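Local structure of 11S globulin subunit beta (Cucurbita maxima, 2E9Q) at residues Met65-Ile70 against Val156-Ala161; Ile87-Gly92 against Arg129-Gly134; Ala34-Arg39 against Glu373-Met378; Ala43-Thr48 against Asp240-Val245. The protein serves as a seed storage protein, a nutrient reservoir that assembles into hexamers whose subunits each consist of an acidic and a basic chain. All coordinates share one frame; numbering follows the deposited sequence.

Contact 1. Residues Met65-Ile70 against Val156-Ala161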
loop_
_atom_site.group_PDB
_atom_site.type_symbol
_atom_site.label_atom_id
_atom_site.label_comp_id
_atom_site.label_asym_id
_atom_site.label_seq_id
_atom_site.Cartn_x
_atom_site.Cartn_y
_atom_site.Cartn_z
ATOM N N MET A 65 -20.393 4.223 -6.440
ATOM C CA MET A 65 -21.670 3.677 -5.990
ATOM C C MET A 65 -22.548 3.446 -7.215
ATOM O O MET A 65 -22.701 4.328 -8.065
ATOM C CB MET A 65 -22.364 4.654 -5.039
ATOM C CG MET A 65 -23.562 4.072 -4.287
ATOM S SD MET A 65 -23.076 2.915 -2.988
ATOM C CE MET A 65 -22.269 4.023 -1.859
ATOM N N ILE A 66 -23.123 2.254 -7.299
ATOM C CA ILE A 66 -23.980 1.878 -8.408
ATOM C C ILE A 66 -25.221 1.202 -7.841
ATOM O O ILE A 66 -25.139 0.468 -6.851
ATOM C CB ILE A 66 -23.253 0.892 -9.326
ATOM C CG1 ILE A 66 -21.991 1.550 -9.873
ATOM C CG2 ILE A 66 -24.163 0.427 -10.448
ATOM C CD1 ILE A 66 -21.137 0.627 -10.700
ATOM N N ARG A 67 -26.376 1.476 -8.443
ATOM C CA ARG A 67 -27.619 0.856 -8.001
ATOM C C ARG A 67 -28.262 0.182 -9.199
ATOM O O ARG A 67 -28.513 0.807 -10.235
ATOM C CB ARG A 67 -28.578 1.882 -7.386
ATOM C CG ARG A 67 -29.944 1.291 -6.974
ATOM C CD ARG A 67 -30.742 2.258 -6.105
ATOM N NE ARG A 67 -30.923 3.546 -6.773
ATOM C CZ ARG A 67 -31.287 4.671 -6.167
ATOM N NH1 ARG A 67 -31.419 5.785 -6.876
ATOM N NH2 ARG A 67 -31.514 4.697 -4.858
ATOM N N HIS A 68 -28.501 -1.115 -9.059
ATOM C CA HIS A 68 -29.112 -1.885 -10.118
ATOM C C HIS A 68 -30.541 -2.227 -9.749
ATOM O O HIS A 68 -30.832 -2.627 -8.626
ATOM C CB HIS A 68 -28.335 -3.176 -10.349
ATOM C CG HIS A 68 -27.063 -2.995 -11.113
ATOM N ND1 HIS A 68 -25.873 -3.572 -10.726
ATOM C CD2 HIS A 68 -26.810 -2.361 -12.281
ATOM C CE1 HIS A 68 -24.943 -3.304 -11.626
ATOM N NE2 HIS A 68 -25.488 -2.570 -12.581
ATOM N N THR A 69 -31.437 -2.063 -10.707
ATOM C CA THR A 69 -32.831 -2.383 -10.488
ATOM C C THR A 69 -33.168 -3.400 -11.551
ATOM O O THR A 69 -33.282 -3.070 -12.733
ATOM C CB THR A 69 -33.713 -1.140 -10.622
ATOM O OG1 THR A 69 -33.460 -0.267 -9.508
ATOM C CG2 THR A 69 -35.178 -1.530 -10.630
ATOM N N ILE A 70 -33.303 -4.649 -11.126
ATOM C CA ILE A 70 -33.587 -5.729 -12.048
ATOM C C ILE A 70 -35.016 -6.197 -11.884
ATOM O O ILE A 70 -35.451 -6.578 -10.792
ATOM C CB ILE A 70 -32.607 -6.893 -11.814
ATOM C CG1 ILE A 70 -31.174 -6.349 -11.873
ATOM C CG2 ILE A 70 -32.810 -7.990 -12.870
ATOM C CD1 ILE A 70 -30.134 -7.325 -11.419
ATOM N N VAL A 156 -33.423 -4.868 -6.143
ATOM C CA VAL A 156 -32.631 -3.639 -5.979
ATOM C C VAL A 156 -31.291 -3.905 -5.269
ATOM O O VAL A 156 -31.259 -4.317 -4.101
ATOM C CB VAL A 156 -33.425 -2.558 -5.184
ATOM C CG1 VAL A 156 -32.623 -1.263 -5.100
ATOM C CG2 VAL A 156 -34.776 -2.295 -5.858
ATOM N N LEU A 157 -30.197 -3.647 -5.986
ATOM C CA LEU A 157 -28.840 -3.872 -5.487
ATOM C C LEU A 157 -27.966 -2.624 -5.344
ATOM O O LEU A 157 -27.750 -1.877 -6.310
ATOM C CB LEU A 157 -28.127 -4.837 -6.416
ATOM C CG LEU A 157 -28.980 -6.054 -6.764
ATOM C CD1 LEU A 157 -28.376 -6.793 -7.943
ATOM C CD2 LEU A 157 -29.097 -6.933 -5.538
ATOM N N ILE A 158 -27.441 -2.425 -4.141
ATOM C CA ILE A 158 -26.561 -1.302 -3.864
ATOM C C ILE A 158 -25.109 -1.787 -3.967
ATOM O O ILE A 158 -24.606 -2.477 -3.081
ATOM C CB ILE A 158 -26.824 -0.747 -2.459
ATOM C CG1 ILE A 158 -28.327 -0.503 -2.268
ATOM C CG2 ILE A 158 -26.031 0.537 -2.265
ATOM C CD1 ILE A 158 -28.947 0.437 -3.306
ATOM N N VAL A 159 -24.454 -1.421 -5.062
ATOM C CA VAL A 159 -23.082 -1.817 -5.337
ATOM C C VAL A 159 -22.014 -0.802 -4.947
ATOM O O VAL A 159 -21.936 0.281 -5.526
ATOM C CB VAL A 159 -22.899 -2.104 -6.826
ATOM C CG1 VAL A 159 -21.478 -2.604 -7.097
ATOM C CG2 VAL A 159 -23.957 -3.103 -7.295
ATOM N N PHE A 160 -21.189 -1.169 -3.970
ATOM C CA PHE A 160 -20.101 -0.334 -3.504
ATOM C C PHE A 160 -18.780 -0.886 -4.040
ATOM O O PHE A 160 -18.446 -2.060 -3.841
ATOM C CB PHE A 160 -20.090 -0.303 -1.984
ATOM C CG PHE A 160 -18.894 0.386 -1.397
ATOM C CD1 PHE A 160 -17.820 -0.353 -0.914
ATOM C CD2 PHE A 160 -18.855 1.778 -1.297
ATOM C CE1 PHE A 160 -16.716 0.282 -0.329
ATOM C CE2 PHE A 160 -17.759 2.429 -0.713
ATOM C CZ PHE A 160 -16.686 1.678 -0.227
ATOM N N ALA A 161 -18.047 -0.034 -4.746
ATOM C CA ALA A 161 -16.768 -0.407 -5.331
ATOM C C ALA A 161 -15.705 0.546 -4.831
ATOM O O ALA A 161 -15.923 1.760 -4.761
ATOM C CB ALA A 161 -16.851 -0.354 -6.850
#
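Met65-Ile70 and Val156-Ala161 are neighbouring antiparallel strands deep inside the N-terminal cupin domain, in regular register from Met65 opposite Phe160 to Thr69 opposite Val156. Their axes approach to 4.7 Å at 159°. Two hydrogen-bonded pairs join them. In the first, Ile66 N gives to Val159 O, and Val159 N returns a short bond of 2.7 Å to Ile66 O; the second links His68 N to Leu157 O and Leu157 N to His68 O, both 2.9 Å. Between these rungs Arg67 CA lies 3.2 Å from Leu157 O, a CA-H...O contact. On the face carrying Ile66, His68, Leu157 and Val159, the branched carbons of Ile66 and Val159 meet CB to CB at 3.9 Å. Farther along, the CD1 methyl groups of Ile70 and Leu157 touch. The other face turns to the second cupin domain: the aliphatic part of Arg67 runs beside Ile158, CD to CD1 3.8 Å, pointing the same way. With CG anti to the main-chain nitrogen (chi1 177°) and a bend at chi3, Arg67 lays CG and CD beside Val156 CG1, and its guanidinium continues beyond them to a salt bridge with Glu49 and a hydrogen bond with the hydroxyl of Tyr348 in strand 345-350. The mainly apolar pairing thus buries the main chain with its hydrogen bonds satisfied inside the sheet, while one arginine takes a charge across to the partner domain.

Contact 2. Residues Ile87-Gly92 against Arg129-Gly134; sequences IFVAQG and RPFREG
A classic beta bulge, in which Ala90 and Gln91 both face Val156, bends the end of strand 85-91 just where Val89 meets Glu133 and Gly134, the turn after strand 129-132. The touching parts run at 111° to one another, and a backbone hydrogen bond ties them: Gly134 N to Val89 O, 2.9 Å and nearly straight at 169°. Val89 fits its branches against the other segment. CG1 lies 3.6 Å from Arg132 O, and CG2, placed beside the main-chain nitrogen and anti to the carbonyl carbon, meets Phe131 CD1 at 3.7 Å, the two side chains crossing at about a right angle. The Glu133 side chain extends over the bulge, its CG 3.3 Å from Ala90 O. Gly92 and Gly134 both have positive phi, where a side chain would be jammed against the preceding carbonyl. At these two glycines the chain turns from 85-91 into 93-98 and from 129-132 into 135-139, passing between the two sheets of the cupin beta-barrel.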
loop_
_atom_site.group_PDB
_atom_site.type_symbol
_atom_site.label_atom_id
_atom_site.label_comp_id
_atom_site.label_asym_id
_atom_site.label_seq_id
_atom_site.Cartn_x
_atom_site.Cartn_y
_atom_site.Cartn_z
ATOM N N ILE A 87 -22.068 -5.759 -2.282
ATOM C CA ILE A 87 -23.372 -5.497 -2.864
ATOM C C ILE A 87 -24.437 -5.769 -1.840
ATOM O O ILE A 87 -24.599 -6.908 -1.392
ATOM C CB ILE A 87 -23.613 -6.401 -4.073
ATOM C CG1 ILE A 87 -22.601 -6.071 -5.164
ATOM C CG2 ILE A 87 -25.035 -6.250 -4.558
ATOM C CD1 ILE A 87 -22.767 -6.873 -6.443
ATOM N N PHE A 88 -25.155 -4.726 -1.446
ATOM C CA PHE A 88 -26.213 -4.903 -0.478
ATOM C C PHE A 88 -27.521 -5.105 -1.222
ATOM O O PHE A 88 -27.876 -4.300 -2.082
ATOM C CB PHE A 88 -26.331 -3.691 0.434
ATOM C CG PHE A 88 -27.419 -3.814 1.457
ATOM C CD1 PHE A 88 -27.287 -4.690 2.531
ATOM C CD2 PHE A 88 -28.579 -3.054 1.350
ATOM C CE1 PHE A 88 -28.293 -4.806 3.491
ATOM C CE2 PHE A 88 -29.587 -3.162 2.300
ATOM C CZ PHE A 88 -29.441 -4.044 3.377
ATOM N N VAL A 89 -28.224 -6.188 -0.892
ATOM C CA VAL A 89 -29.511 -6.514 -1.510
ATOM C C VAL A 89 -30.575 -5.753 -0.730
ATOM O O VAL A 89 -31.008 -6.181 0.336
ATOM C CB VAL A 89 -29.789 -8.042 -1.441
ATOM C CG1 VAL A 89 -31.159 -8.360 -2.014
ATOM C CG2 VAL A 89 -28.710 -8.793 -2.209
ATOM N N ALA A 90 -30.987 -4.613 -1.273
ATOM C CA ALA A 90 -31.963 -3.759 -0.613
ATOM C C ALA A 90 -33.388 -4.274 -0.744
ATOM O O ALA A 90 -34.226 -4.008 0.118
ATOM C CB ALA A 90 -31.863 -2.331 -1.174
ATOM N N GLN A 91 -33.661 -5.002 -1.822
ATOM C CA GLN A 91 -35.001 -5.538 -2.050
ATOM C C GLN A 91 -35.006 -6.696 -3.045
ATOM O O GLN A 91 -34.276 -6.682 -4.039
ATOM C CB GLN A 91 -35.932 -4.427 -2.559
ATOM C CG GLN A 91 -37.349 -4.892 -2.885
ATOM C CD GLN A 91 -38.183 -3.834 -3.619
ATOM O OE1 GLN A 91 -38.527 -2.791 -3.063
ATOM N NE2 GLN A 91 -38.504 -4.109 -4.874
ATOM N N GLY A 92 -35.832 -7.700 -2.761
ATOM C CA GLY A 92 -35.956 -8.842 -3.650
ATOM C C GLY A 92 -35.037 -9.997 -3.323
ATOM O O GLY A 92 -34.352 -9.986 -2.301
ATOM N N ARG A 129 -25.757 -19.875 -6.314
ATOM C CA ARG A 129 -25.891 -19.232 -5.016
ATOM C C ARG A 129 -27.096 -18.312 -4.928
ATOM O O ARG A 129 -27.185 -17.319 -5.647
ATOM C CB ARG A 129 -24.614 -18.460 -4.704
ATOM C CG ARG A 129 -23.377 -19.178 -5.205
ATOM C CD ARG A 129 -22.108 -18.618 -4.624
ATOM N NE ARG A 129 -20.948 -19.195 -5.292
ATOM C CZ ARG A 129 -19.745 -19.295 -4.743
ATOM N NH1 ARG A 129 -19.546 -18.858 -3.506
ATOM N NH2 ARG A 129 -18.744 -19.830 -5.431
ATOM N N PRO A 130 -28.045 -18.640 -4.047
ATOM C CA PRO A 130 -29.244 -17.826 -3.873
ATOM C C PRO A 130 -28.932 -16.704 -2.889
ATOM O O PRO A 130 -27.981 -16.797 -2.116
ATOM C CB PRO A 130 -30.246 -18.823 -3.309
ATOM C CG PRO A 130 -29.372 -19.686 -2.433
ATOM C CD PRO A 130 -28.159 -19.913 -3.306
ATOM N N PHE A 131 -29.719 -15.640 -2.935
ATOM C CA PHE A 131 -29.528 -14.522 -2.027
ATOM C C PHE A 131 -30.867 -13.833 -1.868
ATOM O O PHE A 131 -31.742 -13.953 -2.723
ATOM C CB PHE A 131 -28.473 -13.547 -2.570
ATOM C CG PHE A 131 -28.823 -12.950 -3.900
ATOM C CD1 PHE A 131 -29.725 -11.898 -3.990
ATOM C CD2 PHE A 131 -28.265 -13.458 -5.070
ATOM C CE1 PHE A 131 -30.067 -11.367 -5.228
ATOM C CE2 PHE A 131 -28.601 -12.935 -6.309
ATOM C CZ PHE A 131 -29.503 -11.889 -6.391
ATOM N N ARG A 132 -31.019 -13.101 -0.778
ATOM C CA ARG A 132 -32.267 -12.419 -0.506
ATOM C C ARG A 132 -32.011 -11.099 0.204
ATOM O O ARG A 132 -30.885 -10.810 0.617
ATOM C CB ARG A 132 -33.136 -13.314 0.370
ATOM C CG ARG A 132 -32.456 -13.664 1.668
ATOM C CD ARG A 132 -33.338 -14.512 2.559
ATOM N NE ARG A 132 -32.988 -14.324 3.963
ATOM C CZ ARG A 132 -31.777 -14.522 4.469
ATOM N NH1 ARG A 132 -30.782 -14.924 3.688
ATOM N NH2 ARG A 132 -31.558 -14.292 5.755
ATOM N N GLU A 133 -33.075 -10.322 0.365
ATOM C CA GLU A 133 -33.002 -9.021 1.011
ATOM C C GLU A 133 -32.248 -9.030 2.332
ATOM O O GLU A 133 -32.542 -9.819 3.227
ATOM C CB GLU A 133 -34.414 -8.479 1.235
ATOM C CG GLU A 133 -34.475 -6.976 1.455
ATOM C CD GLU A 133 -35.901 -6.461 1.601
ATOM O OE1 GLU A 133 -36.762 -6.817 0.761
ATOM O OE2 GLU A 133 -36.157 -5.693 2.555
ATOM N N GLY A 134 -31.271 -8.138 2.454
ATOM C CA GLY A 134 -30.504 -8.065 3.678
ATOM C C GLY A 134 -29.149 -8.712 3.507
ATOM O O GLY A 134 -28.275 -8.601 4.371
#

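Contact 3. Residues Ala34-Arg39 against Glu373-Met378; sequences AQDPVR and EGQVLM
The backbones of Gln35 and Val376 form one isolated antiparallel bridge, with Gln35 N reaching Val376 O at 2.8 Å and Val376 N returning to Gln35 O at 2.9 Å. Gln35 O also accepts from the indole NE1 of Trp51, so this buried carbonyl is gripped by two donors. Beside the bridge, Gln375 and Asp36 join through their side chains. The amide NE2 of Gln375 gives a virtually straight bond (178°) of 3.0 Å to Asp36 OD1, which it meets on the syn side, 34° out of the carboxylate plane. The donor leaves in its own amide plane. The rotation of that amide is fixed from its other end, since Gln375 OE1 accepts from Arg372 N while it also faces the methyl of Ala34, CB to OE1 3.7 Å. Gln35 takes the other direction: with CG beside the main-chain nitrogen (chi1 -47°) and an extended chain, its NE2 reaches a water at 3.0 Å that also receives Met378 N. Val376 packs on Trp51 and Phe58 of the first domain and on Val346 and Tyr348 of its own. Strand 376-379 is the outermost strand of its sheet within this chain, and the loop that precedes strand 39-43 adds a short extra rung to it, a docking of the two domains' chain edges across the interface of a two-domain cupin, or bicupin, such as the 11S globulins.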
loop_
_atom_site.group_PDB
_atom_site.type_symbol
_atom_site.label_atom_id
_atom_site.label_comp_id
_atom_site.label_asym_id
_atom_site.label_seq_id
_atom_site.Cartn_x
_atom_site.Cartn_y
_atom_site.Cartn_z
ATOM N N ALA A 34 -25.116 15.248 0.288
ATOM C CA ALA A 34 -25.961 14.063 0.287
ATOM C C ALA A 34 -26.173 13.881 -1.212
ATOM O O ALA A 34 -26.893 14.655 -1.824
ATOM C CB ALA A 34 -27.275 14.350 0.980
ATOM N N GLN A 35 -25.528 12.881 -1.799
ATOM C CA GLN A 35 -25.597 12.649 -3.242
ATOM C C GLN A 35 -26.634 11.673 -3.785
ATOM O O GLN A 35 -26.908 10.625 -3.195
ATOM C CB GLN A 35 -24.244 12.162 -3.753
ATOM C CG GLN A 35 -23.038 12.937 -3.280
ATOM C CD GLN A 35 -21.748 12.196 -3.602
ATOM O OE1 GLN A 35 -21.476 11.882 -4.766
ATOM N NE2 GLN A 35 -20.952 11.901 -2.567
ATOM N N ASP A 36 -27.166 12.014 -4.952
ATOM C CA ASP A 36 -28.119 11.178 -5.652
ATOM C C ASP A 36 -27.386 10.691 -6.888
ATOM O O ASP A 36 -26.370 11.272 -7.275
ATOM C CB ASP A 36 -29.358 11.978 -6.070
ATOM C CG ASP A 36 -30.419 12.013 -4.987
ATOM O OD1 ASP A 36 -30.588 13.060 -4.334
ATOM O OD2 ASP A 36 -31.086 10.976 -4.777
ATOM N N PRO A 37 -27.875 9.609 -7.521
ATOM C CA PRO A 37 -27.186 9.125 -8.720
ATOM C C PRO A 37 -27.168 10.270 -9.716
ATOM O O PRO A 37 -28.034 11.135 -9.671
ATOM C CB PRO A 37 -28.069 7.972 -9.194
ATOM C CG PRO A 37 -28.716 7.496 -7.952
ATOM C CD PRO A 37 -29.058 8.787 -7.232
ATOM N N VAL A 38 -26.194 10.286 -10.612
ATOM C CA VAL A 38 -26.113 11.362 -11.591
ATOM C C VAL A 38 -26.230 10.839 -13.017
ATOM O O VAL A 38 -26.417 11.609 -13.950
ATOM C CB VAL A 38 -24.777 12.145 -11.477
ATOM C CG1 VAL A 38 -24.648 12.766 -10.104
ATOM C CG2 VAL A 38 -23.604 11.218 -11.758
ATOM N N ARG A 39 -26.128 9.529 -13.183
ATOM C CA ARG A 39 -26.183 8.934 -14.508
ATOM C C ARG A 39 -27.056 7.674 -14.496
ATOM O O ARG A 39 -27.192 7.016 -13.472
ATOM C CB ARG A 39 -24.757 8.619 -14.966
ATOM C CG ARG A 39 -24.502 8.906 -16.432
ATOM C CD ARG A 39 -23.005 8.946 -16.764
ATOM N NE ARG A 39 -22.306 10.072 -16.135
ATOM C CZ ARG A 39 -21.422 9.952 -15.143
ATOM N NH1 ARG A 39 -20.840 11.035 -14.639
ATOM N NH2 ARG A 39 -21.116 8.749 -14.655
ATOM N N GLU A 373 -33.808 8.597 1.841
ATOM C CA GLU A 373 -33.771 7.298 1.181
ATOM C C GLU A 373 -33.250 7.481 -0.226
ATOM O O GLU A 373 -33.681 8.388 -0.929
ATOM C CB GLU A 373 -35.178 6.684 1.127
ATOM C CG GLU A 373 -35.257 5.318 0.428
ATOM C CD GLU A 373 -35.301 5.411 -1.099
ATOM O OE1 GLU A 373 -34.824 4.467 -1.767
ATOM O OE2 GLU A 373 -35.825 6.413 -1.637
ATOM N N GLY A 374 -32.318 6.624 -0.627
ATOM C CA GLY A 374 -31.777 6.706 -1.970
ATOM C C GLY A 374 -30.540 7.566 -2.094
ATOM O O GLY A 374 -29.902 7.577 -3.146
ATOM N N GLN A 375 -30.189 8.277 -1.028
ATOM C CA GLN A 375 -29.020 9.140 -1.072
ATOM C C GLN A 375 -27.786 8.552 -0.398
ATOM O O GLN A 375 -27.890 7.668 0.452
ATOM C CB GLN A 375 -29.333 10.494 -0.429
ATOM C CG GLN A 375 -30.460 11.275 -1.098
ATOM C CD GLN A 375 -30.612 12.666 -0.502
ATOM O OE1 GLN A 375 -30.646 12.834 0.721
ATOM N NE2 GLN A 375 -30.699 13.670 -1.366
ATOM N N VAL A 376 -26.624 9.089 -0.775
ATOM C CA VAL A 376 -25.332 8.666 -0.245
ATOM C C VAL A 376 -24.528 9.804 0.395
ATOM O O VAL A 376 -24.342 10.857 -0.209
ATOM C CB VAL A 376 -24.459 8.062 -1.367
ATOM C CG1 VAL A 376 -23.074 7.684 -0.810
ATOM C CG2 VAL A 376 -25.168 6.852 -1.983
ATOM N N LEU A 377 -24.062 9.587 1.620
ATOM C CA LEU A 377 -23.232 10.557 2.316
ATOM C C LEU A 377 -21.926 9.839 2.656
ATOM O O LEU A 377 -21.932 8.824 3.344
ATOM C CB LEU A 377 -23.894 11.060 3.602
ATOM C CG LEU A 377 -22.992 12.012 4.415
ATOM C CD1 LEU A 377 -22.727 13.304 3.637
ATOM C CD2 LEU A 377 -23.645 12.331 5.740
ATOM N N MET A 378 -20.816 10.367 2.146
ATOM C CA MET A 378 -19.485 9.804 2.357
ATOM C C MET A 378 -18.915 10.491 3.579
ATOM O O MET A 378 -18.710 11.702 3.558
ATOM C CB MET A 378 -18.617 10.114 1.129
ATOM C CG MET A 378 -17.505 9.124 0.782
ATOM S SD MET A 378 -16.119 9.006 1.937
ATOM C CE MET A 378 -15.106 10.356 1.388
HETATM O O HOH W 1 -29.293 16.712 -1.520
HETATM O O HOH W 2 -21.225 12.592 0.290
#

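Contact 4. Residues Ala43-Thr48 against Asp240-Val245; sequences AEAGFT and DRIVQV. Unlike the reference sequence in segment 43-48: Gly46 (reference Ile).
Ile242 is gripped by the tight hairpin turn Ala43-Gly46 at an end of the N-terminal cupin barrel, where strand 242-244 of one sheet runs antiparallel to strand 46-50 of the other, the short axes 7.4 Å apart. The turn is closed by Ala43 N to Gly46 O. Every branch of Ile242 meets the turn or the residue after it: CB lies 3.6 Å from Ala43 CB, CG2 rests against the Ala45 carbonyl, and CD1, carried toward Gly46 and Phe47 because CG1 is anti to the carbonyl carbon (chi1 -54°), comes to 3.6 Å from Phe47 N. Its side chain also reaches Ile70. Ala45 answers from the backbone, its N bonding to Ile242 O at 3.0 Å from above the carbonyl plane, 43° out of it, while its methyl approaches the amide NE2 of Gln244. Beyond Ile242, the CD of Arg241 passes close to Thr48 OG1, the two side chains crossing at about a right angle. Its guanidinium is held by charged partners, in a salt bridge to the OD1 of its neighbour Asp240 and another to Glu187. Glu44, fully extended, spans the outer side, the planes of its carboxylate and the Gln244 amide nearly perpendicular, 89° apart. Its OE2 accepts Gln244 N at 2.8 Å on the anti side, and a water that donates to that same OE2 also donates to Gln244 O at 2.9 Å.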
loop_
_atom_site.group_PDB
_atom_site.type_symbol
_atom_site.label_atom_id
_atom_site.label_comp_id
_atom_site.label_asym_id
_atom_site.label_seq_id
_atom_site.Cartn_x
_atom_site.Cartn_y
_atom_site.Cartn_z
ATOM N N ALA A 43 -32.025 -0.744 -19.391
ATOM C CA ALA A 43 -31.778 -2.031 -20.015
ATOM C C ALA A 43 -33.112 -2.695 -20.329
ATOM O O ALA A 43 -34.167 -2.214 -19.919
ATOM C CB ALA A 43 -30.945 -2.923 -19.083
ATOM N N GLU A 44 -33.055 -3.801 -21.055
ATOM C CA GLU A 44 -34.256 -4.528 -21.413
ATOM C C GLU A 44 -35.059 -4.941 -20.191
ATOM O O GLU A 44 -36.282 -4.797 -20.178
ATOM C CB GLU A 44 -33.893 -5.763 -22.243
ATOM C CG GLU A 44 -35.081 -6.662 -22.581
ATOM C CD GLU A 44 -34.683 -7.857 -23.432
ATOM O OE1 GLU A 44 -35.039 -7.892 -24.629
ATOM O OE2 GLU A 44 -34.002 -8.761 -22.901
ATOM N N ALA A 45 -34.385 -5.422 -19.150
ATOM C CA ALA A 45 -35.093 -5.879 -17.957
ATOM C C ALA A 45 -34.824 -5.117 -16.668
ATOM O O ALA A 45 -35.019 -5.648 -15.580
ATOM C CB ALA A 45 -34.818 -7.362 -17.742
ATOM N N GLY A 46 -34.392 -3.869 -16.783
ATOM C CA GLY A 46 -34.119 -3.084 -15.594
ATOM C C GLY A 46 -33.306 -1.866 -15.952
ATOM O O GLY A 46 -33.290 -1.453 -17.110
ATOM N N PHE A 47 -32.622 -1.289 -14.973
ATOM C CA PHE A 47 -31.809 -0.112 -15.238
ATOM C C PHE A 47 -30.730 0.086 -14.181
ATOM O O PHE A 47 -30.875 -0.335 -13.037
ATOM C CB PHE A 47 -32.708 1.138 -15.345
ATOM C CG PHE A 47 -33.512 1.420 -14.109
ATOM C CD1 PHE A 47 -32.984 2.190 -13.081
ATOM C CD2 PHE A 47 -34.804 0.921 -13.979
ATOM C CE1 PHE A 47 -33.724 2.465 -11.935
ATOM C CE2 PHE A 47 -35.563 1.184 -12.836
ATOM C CZ PHE A 47 -35.021 1.961 -11.808
ATOM N N THR A 48 -29.654 0.745 -14.584
ATOM C CA THR A 48 -28.512 0.996 -13.722
ATOM C C THR A 48 -28.266 2.478 -13.477
ATOM O O THR A 48 -28.177 3.272 -14.417
ATOM C CB THR A 48 -27.248 0.407 -14.357
ATOM O OG1 THR A 48 -27.433 -1.000 -14.535
ATOM C CG2 THR A 48 -26.016 0.689 -13.491
ATOM N N ASP A 240 -28.532 -4.030 -23.635
ATOM C CA ASP A 240 -27.627 -3.475 -22.634
ATOM C C ASP A 240 -27.237 -4.563 -21.612
ATOM O O ASP A 240 -27.193 -5.740 -21.959
ATOM C CB ASP A 240 -28.233 -2.260 -21.939
ATOM C CG ASP A 240 -27.169 -1.377 -21.292
ATOM O OD1 ASP A 240 -27.040 -1.387 -20.048
ATOM O OD2 ASP A 240 -26.445 -0.681 -22.039
ATOM N N ARG A 241 -26.995 -4.186 -20.363
ATOM C CA ARG A 241 -26.532 -5.139 -19.350
ATOM C C ARG A 241 -27.517 -6.010 -18.552
ATOM O O ARG A 241 -27.103 -7.008 -17.946
ATOM C CB ARG A 241 -25.626 -4.397 -18.369
ATOM C CG ARG A 241 -26.354 -3.706 -17.234
ATOM C CD ARG A 241 -25.509 -2.558 -16.693
ATOM N NE ARG A 241 -25.373 -1.511 -17.700
ATOM C CZ ARG A 241 -24.218 -0.982 -18.088
ATOM N NH1 ARG A 241 -23.089 -1.406 -17.540
ATOM N NH2 ARG A 241 -24.192 -0.042 -19.035
ATOM N N ILE A 242 -28.795 -5.636 -18.514
ATOM C CA ILE A 242 -29.780 -6.425 -17.782
ATOM C C ILE A 242 -30.770 -6.981 -18.810
ATOM O O ILE A 242 -31.537 -6.227 -19.410
ATOM C CB ILE A 242 -30.514 -5.557 -16.737
ATOM C CG1 ILE A 242 -29.496 -4.871 -15.815
ATOM C CG2 ILE A 242 -31.457 -6.414 -15.909
ATOM C CD1 ILE A 242 -30.114 -3.897 -14.823
ATOM N N VAL A 243 -30.749 -8.296 -19.019
ATOM C CA VAL A 243 -31.613 -8.913 -20.021
ATOM C C VAL A 243 -32.781 -9.779 -19.530
ATOM O O VAL A 243 -32.785 -10.295 -18.412
ATOM C CB VAL A 243 -30.774 -9.756 -20.992
ATOM C CG1 VAL A 243 -29.639 -8.914 -21.560
ATOM C CG2 VAL A 243 -30.216 -10.978 -20.273
ATOM N N GLN A 244 -33.782 -9.925 -20.391
ATOM C CA GLN A 244 -34.951 -10.736 -20.079
ATOM C C GLN A 244 -34.581 -12.177 -20.409
ATOM O O GLN A 244 -34.123 -12.462 -21.515
ATOM C CB GLN A 244 -36.136 -10.308 -20.950
ATOM C CG GLN A 244 -37.485 -10.836 -20.487
ATOM C CD GLN A 244 -38.054 -10.021 -19.340
ATOM O OE1 GLN A 244 -39.117 -10.335 -18.796
ATOM N NE2 GLN A 244 -37.348 -8.954 -18.970
ATOM N N VAL A 245 -34.747 -13.083 -19.452
ATOM C CA VAL A 245 -34.429 -14.484 -19.710
ATOM C C VAL A 245 -35.604 -15.094 -20.471
ATOM O O VAL A 245 -36.766 -14.906 -20.104
ATOM C CB VAL A 245 -34.209 -15.283 -18.408
ATOM C CG1 VAL A 245 -33.119 -14.627 -17.578
ATOM C CG2 VAL A 245 -35.492 -15.371 -17.627
HETATM O O HOH W 3 -33.390 -11.305 -24.024
#

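Contacts 1, 2 and 4 all reach one sheet of the N-terminal cupin domain. Strand 155-162 of contact 1 adjoins strand 85-91 of contact 2, with a probable hydrogen bond between Ile158 N and Phe88 O at 2.8 Å; on its other side, strand 63-70 adjoins strand 46-50 of contact 4 through Thr69 O and Phe47 N, 2.9 Å apart. Contact 3 touches contact 1 through both its segments: Arg67 meets Pro37 and Gly374, and Met65 meets Val376. Contacts 3 and 4 adjoin in sequence, their centres about 22 Å apart. Of the four, contact 3 approaches the magnesium-binding residue Lys387, whose side chain is about 11 Å from that of Val376.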